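Local coordinates for protein maleate cis-trans isomerase (Pseudomonas putida, PDB 4FQ5) that probably catalyses the cis-trans isomerization of the double bond of maleate to give fumarate, working as a homodimer, at residues A[251-256]-A[260-265]. The protein carries 1 engineered substitution. Residues are numbered along the deposited sequence; the frame is centred on the assembly and turned at random.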
loop_
_atom_site.group_PDB
_atom_site.type_symbol
_atom_site.label_atom_id
_atom_site.label_comp_id
_atom_site.label_asym_id
_atom_site.label_seq_id
_atom_site.Cartn_x
_atom_site.Cartn_y
_atom_site.Cartn_z
ATOM N N ALA A 251 -10.723 12.755 -15.368
ATOM C CA ALA A 251 -12.132 13.133 -15.527
ATOM C C ALA A 251 -13.044 12.562 -14.437
ATOM O O ALA A 251 -13.943 13.249 -13.960
ATOM C CB ALA A 251 -12.640 12.767 -16.917
ATOM N N MET A 252 -12.798 11.319 -14.033
ATOM C CA MET A 252 -13.539 10.710 -12.927
ATOM C C MET A 252 -13.338 11.486 -11.622
ATOM O O MET A 252 -14.307 11.813 -10.929
ATOM C CB MET A 252 -13.122 9.253 -12.730
ATOM C CG MET A 252 -13.700 8.271 -13.730
ATOM S SD MET A 252 -12.956 6.643 -13.508
ATOM C CE MET A 252 -14.107 5.648 -14.436
ATOM N N LEU A 253 -12.078 11.775 -11.297
ATOM C CA LEU A 253 -11.748 12.564 -10.108
ATOM C C LEU A 253 -12.421 13.944 -10.137
ATOM O O LEU A 253 -13.033 14.363 -9.147
ATOM C CB LEU A 253 -10.232 12.712 -9.972
ATOM C CG LEU A 253 -9.373 11.872 -9.009
ATOM C CD1 LEU A 253 -10.065 10.693 -8.330
ATOM C CD2 LEU A 253 -8.085 11.449 -9.708
ATOM N N THR A 254 -12.324 14.637 -11.271
ATOM C CA THR A 254 -12.925 15.969 -11.390
ATOM C C THR A 254 -14.454 15.909 -11.263
ATOM O O THR A 254 -15.068 16.800 -10.668
ATOM C CB THR A 254 -12.536 16.688 -12.700
ATOM O OG1 THR A 254 -12.980 15.920 -13.821
ATOM C CG2 THR A 254 -11.035 16.879 -12.793
ATOM N N ALA A 255 -15.058 14.848 -11.801
ATOM C CA ALA A 255 -16.513 14.689 -11.738
ATOM C C ALA A 255 -16.977 14.460 -10.303
ATOM O O ALA A 255 -18.127 14.726 -9.971
ATOM C CB ALA A 255 -16.969 13.548 -12.640
ATOM N N LEU A 256 -16.070 13.969 -9.460
ATOM C CA LEU A 256 -16.365 13.724 -8.054
ATOM C C LEU A 256 -15.897 14.861 -7.158
ATOM O O LEU A 256 -15.889 14.718 -5.935
ATOM C CB LEU A 256 -15.724 12.418 -7.593
ATOM C CG LEU A 256 -16.300 11.148 -8.217
ATOM C CD1 LEU A 256 -15.381 9.977 -7.931
ATOM C CD2 LEU A 256 -17.726 10.881 -7.734
ATOM N N THR A 260 -6.800 16.223 -8.129
ATOM C CA THR A 260 -6.366 15.346 -9.213
ATOM C C THR A 260 -4.858 15.097 -9.196
ATOM O O THR A 260 -4.240 14.895 -10.241
ATOM C CB THR A 260 -6.771 15.929 -10.580
ATOM O OG1 THR A 260 -6.194 17.234 -10.738
ATOM C CG2 THR A 260 -8.284 16.035 -10.689
ATOM N N ARG A 261 -4.272 15.116 -8.004
ATOM C CA ARG A 261 -2.852 14.846 -7.866
ATOM C C ARG A 261 -2.626 13.354 -7.647
ATOM O O ARG A 261 -3.000 12.794 -6.609
ATOM C CB ARG A 261 -2.257 15.670 -6.722
ATOM C CG ARG A 261 -0.745 15.667 -6.701
ATOM C CD ARG A 261 -0.206 16.606 -5.637
ATOM N NE ARG A 261 0.731 15.839 -4.846
ATOM C CZ ARG A 261 0.573 15.522 -3.568
ATOM N NH1 ARG A 261 -0.465 15.960 -2.870
ATOM N NH2 ARG A 261 1.489 14.781 -2.987
ATOM N N VAL A 262 -2.021 12.720 -8.647
ATOM C CA VAL A 262 -1.730 11.292 -8.606
ATOM C C VAL A 262 -0.264 11.047 -8.958
ATOM O O VAL A 262 0.162 11.331 -10.080
ATOM C CB VAL A 262 -2.628 10.495 -9.583
ATOM C CG1 VAL A 262 -2.236 9.026 -9.584
ATOM C CG2 VAL A 262 -4.101 10.657 -9.229
ATOM N N PRO A 263 0.514 10.512 -8.002
ATOM C CA PRO A 263 1.921 10.195 -8.254
ATOM C C PRO A 263 2.089 9.264 -9.456
ATOM O O PRO A 263 1.433 8.221 -9.527
ATOM C CB PRO A 263 2.348 9.482 -6.968
ATOM C CG PRO A 263 1.452 10.057 -5.920
ATOM C CD PRO A 263 0.127 10.221 -6.607
ATOM N N GLY A 264 2.939 9.660 -10.400
ATOM C CA GLY A 264 3.266 8.826 -11.558
ATOM C C GLY A 264 2.287 8.933 -12.718
ATOM O O GLY A 264 2.368 8.159 -13.670
ATOM N N GLY A 265 1.371 9.896 -12.643
ATOM C CA GLY A 265 0.287 10.028 -13.625
ATOM C C GLY A 265 0.510 11.111 -14.673
ATOM O O GLY A 265 -0.394 11.418 -15.461
#
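The methyl group of Thr260 sits against the last turn of helix 244-255, touching both Leu253 and Thr254. Its CG2 lies 3.6 Å from CG2 of Thr254, methyl against methyl, and 3.9 Å from CB of Leu253, so one small apolar group meets two successive helix residues. With OG1 of Thr260 set between the backbone N and the carbonyl carbon (chi1 58°), CG2 falls anti to the carbonyl carbon and faces the helix, while OG1 is hydrogen-bonded to the backbone oxygen of Tyr273. Thr254 divides its two branches in the same way. Its OG1 turns back into the helix and bonds to O of Ala251 at 2.8 Å, tilted 34° from the carbonyl plane; N of Ala255 approaches that oxygen from the same face, so two donors grip it. Two residues further along the loop, Val262 offers CG2 to CD2 of Leu253 at 4.1 Å, the two side chains crossing at a slant. Leu253 and Val262 also both pack on helix 41-52, through Leu49 and Arg52 for the leucine and Leu48 and Arg52 for the valine. The contact lies where the chain doubles back after helix 244-255, away from the maleate pocket. With the hydroxyl of Thr254 spent on its own helix and that of Thr260 on Tyr273, no hydrogen bond spans this largely buried junction, which rests on van der Waals fit and the exclusion of water, not on directional bonds.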